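Local coordinates for protein phosphoribosylaminoimidazole-succinocarboxamide synthase (Pyrococcus horikoshii, PDB 3U55) that catalyses the ATP-dependent joining of L-aspartate to the carboxylate of 5-amino-1-(5-phosphoribosyl)imidazole-4-carboxylate, giving SAICAR in de novo purine biosynthesis, at residues A[88-93]-A[115-120]. Numbering follows the deposited sequence.
Sequences LEVVVR and PIVELY. With SO4 (sulfate ion), chain B.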
loop_
_atom_site.group_PDB
_atom_site.type_symbol
_atom_site.label_atom_id
_atom_site.label_comp_id
_atom_site.label_asym_id
_atom_site.label_seq_id
_atom_site.Cartn_x
_atom_site.Cartn_y
_atom_site.Cartn_z
ATOM N N LEU A 88 -12.094 0.353 -6.899
ATOM C CA LEU A 88 -11.498 0.528 -5.574
ATOM C C LEU A 88 -12.371 -0.004 -4.459
ATOM O O LEU A 88 -13.597 0.055 -4.533
ATOM C CB LEU A 88 -11.228 2.011 -5.281
ATOM C CG LEU A 88 -10.314 2.833 -6.193
ATOM C CD1 LEU A 88 -10.396 4.319 -5.810
ATOM C CD2 LEU A 88 -8.872 2.324 -6.137
ATOM N N GLU A 89 -11.715 -0.513 -3.418
ATOM C CA GLU A 89 -12.335 -0.660 -2.112
ATOM C C GLU A 89 -11.587 0.288 -1.176
ATOM O O GLU A 89 -10.362 0.248 -1.097
ATOM C CB GLU A 89 -12.265 -2.111 -1.633
ATOM C CG GLU A 89 -13.204 -3.031 -2.420
ATOM C CD GLU A 89 -13.016 -4.511 -2.107
ATOM O OE1 GLU A 89 -13.655 -5.335 -2.796
ATOM O OE2 GLU A 89 -12.239 -4.851 -1.186
ATOM N N VAL A 90 -12.330 1.167 -0.514
ATOM C CA VAL A 90 -11.733 2.196 0.339
ATOM C C VAL A 90 -12.051 1.829 1.776
ATOM O O VAL A 90 -13.217 1.787 2.171
ATOM C CB VAL A 90 -12.267 3.602 -0.008
ATOM C CG1 VAL A 90 -11.598 4.685 0.854
ATOM C CG2 VAL A 90 -12.048 3.902 -1.492
ATOM N N VAL A 91 -11.010 1.537 2.546
ATOM C CA VAL A 91 -11.196 1.077 3.918
ATOM C C VAL A 91 -10.762 2.166 4.915
ATOM O O VAL A 91 -9.632 2.651 4.851
ATOM C CB VAL A 91 -10.420 -0.245 4.160
ATOM C CG1 VAL A 91 -10.609 -0.719 5.587
ATOM C CG2 VAL A 91 -10.856 -1.328 3.143
ATOM N N VAL A 92 -11.660 2.545 5.821
ATOM C CA VAL A 92 -11.331 3.495 6.888
ATOM C C VAL A 92 -11.266 2.726 8.201
ATOM O O VAL A 92 -12.159 1.949 8.495
ATOM C CB VAL A 92 -12.362 4.657 6.991
ATOM C CG1 VAL A 92 -11.939 5.677 8.059
ATOM C CG2 VAL A 92 -12.504 5.377 5.666
ATOM N N ARG A 93 -10.211 2.947 8.985
ATOM C CA ARG A 93 -9.996 2.176 10.215
ATOM C C ARG A 93 -9.732 3.111 11.404
ATOM O O ARG A 93 -8.867 3.990 11.341
ATOM C CB ARG A 93 -8.844 1.166 10.029
ATOM C CG ARG A 93 -8.679 0.647 8.567
ATOM C CD ARG A 93 -7.615 -0.465 8.418
ATOM N NE ARG A 93 -8.154 -1.722 8.910
ATOM C CZ ARG A 93 -8.358 -2.829 8.202
ATOM N NH1 ARG A 93 -8.024 -2.936 6.913
ATOM N NH2 ARG A 93 -8.888 -3.864 8.822
ATOM N N PRO A 115 -7.667 8.284 12.103
ATOM C CA PRO A 115 -8.103 7.228 11.187
ATOM C C PRO A 115 -7.059 6.882 10.116
ATOM O O PRO A 115 -6.327 7.761 9.648
ATOM C CB PRO A 115 -9.354 7.823 10.532
ATOM C CG PRO A 115 -9.830 8.866 11.486
ATOM C CD PRO A 115 -8.579 9.443 12.081
ATOM N N ILE A 116 -6.988 5.601 9.754
ATOM C CA ILE A 116 -6.182 5.149 8.613
ATOM C C ILE A 116 -7.118 4.953 7.415
ATOM O O ILE A 116 -8.209 4.411 7.563
ATOM C CB ILE A 116 -5.449 3.811 8.938
ATOM C CG1 ILE A 116 -4.308 4.053 9.930
ATOM C CG2 ILE A 116 -4.920 3.136 7.656
ATOM C CD1 ILE A 116 -3.665 2.776 10.472
ATOM N N VAL A 117 -6.700 5.404 6.238
ATOM C CA VAL A 117 -7.458 5.119 5.006
ATOM C C VAL A 117 -6.576 4.268 4.106
ATOM O O VAL A 117 -5.411 4.607 3.869
ATOM C CB VAL A 117 -7.909 6.412 4.263
ATOM C CG1 VAL A 117 -8.715 6.075 2.992
ATOM C CG2 VAL A 117 -8.733 7.307 5.185
ATOM N N GLU A 118 -7.125 3.147 3.641
ATOM C CA GLU A 118 -6.406 2.239 2.757
ATOM C C GLU A 118 -7.169 2.101 1.457
ATOM O O GLU A 118 -8.403 2.027 1.453
ATOM C CB GLU A 118 -6.236 0.857 3.394
ATOM C CG GLU A 118 -5.371 0.851 4.655
ATOM C CD GLU A 118 -5.466 -0.449 5.441
ATOM O OE1 GLU A 118 -6.321 -1.306 5.127
ATOM O OE2 GLU A 118 -4.694 -0.608 6.404
ATOM N N LEU A 119 -6.430 2.086 0.354
ATOM C CA LEU A 119 -7.029 1.863 -0.963
ATOM C C LEU A 119 -6.670 0.469 -1.442
ATOM O O LEU A 119 -5.508 0.064 -1.363
ATOM C CB LEU A 119 -6.512 2.895 -1.971
ATOM C CG LEU A 119 -6.672 4.370 -1.581
ATOM C CD1 LEU A 119 -5.926 5.283 -2.554
ATOM C CD2 LEU A 119 -8.149 4.737 -1.530
ATOM N N TYR A 120 -7.673 -0.255 -1.933
ATOM C CA TYR A 120 -7.477 -1.584 -2.501
ATOM C C TYR A 120 -7.963 -1.592 -3.934
ATOM O O TYR A 120 -9.027 -1.065 -4.248
ATOM C CB TYR A 120 -8.189 -2.666 -1.686
ATOM C CG TYR A 120 -7.588 -2.841 -0.319
ATOM C CD1 TYR A 120 -6.568 -3.768 -0.099
ATOM C CD2 TYR A 120 -8.018 -2.057 0.756
ATOM C CE1 TYR A 120 -5.988 -3.916 1.149
ATOM C CE2 TYR A 120 -7.450 -2.200 2.013
ATOM C CZ TYR A 120 -6.439 -3.135 2.203
ATOM O OH TYR A 120 -5.866 -3.278 3.441
HETATM S S SO4 B . -9.816 -6.564 6.450
HETATM O O1 SO4 B . -9.314 -6.041 7.707
HETATM O O2 SO4 B . -11.265 -6.722 6.505
HETATM O O3 SO4 B . -9.436 -5.631 5.388
HETATM O O4 SO4 B . -9.224 -7.871 6.196
#
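Strands 88-93 and 115-120 run antiparallel at 164°, their axes 4.6 Å apart at closest approach. Reciprocal N-H···O=C bonds join Glu89 with Tyr120, Val91 with Glu118 and Arg93 with Ile116, the shortest from Glu118 N to Val91 O at 2.8 Å. Between these pairs, Val90 faces Leu119 and Val92 faces Val117 as non-hydrogen-bonded pairs. Their side chains form the apolar side of the sheet, where Val90 CG1 meets Val117 CG1 at 3.8 Å and helix 143-165 covers Val92 and Val117. In the antiparallel sheet of this SAICAR synthetase domain, strand 169-180 flanks 84-93 on its other edge. On the face carrying Val91, Arg93, Glu118 and Tyr120, Glu118 OE1 is gripped from opposite faces of the carboxylate plane by Arg93 NH1 (3.0 Å, a salt bridge) and Tyr120 OH (2.6 Å). A bend at chi3 (76°) turns the Arg93 guanidinium so that its NH1 edge meets Glu118 OE1, the two planes 54° apart. Its NH2 points at sulfate O1, modelled doubtfully close at 2.5 Å; the sulfate, probably from the crystallisation liquor, is also hydrogen-bonded by Ser99 and Arg198. A leucine in place of Arg93 would probably leave the Glu118 carboxylate without its countercharge and the sulfate less firmly held. Val91 CG2 packs obliquely against Tyr120 CE2 at 3.7 Å.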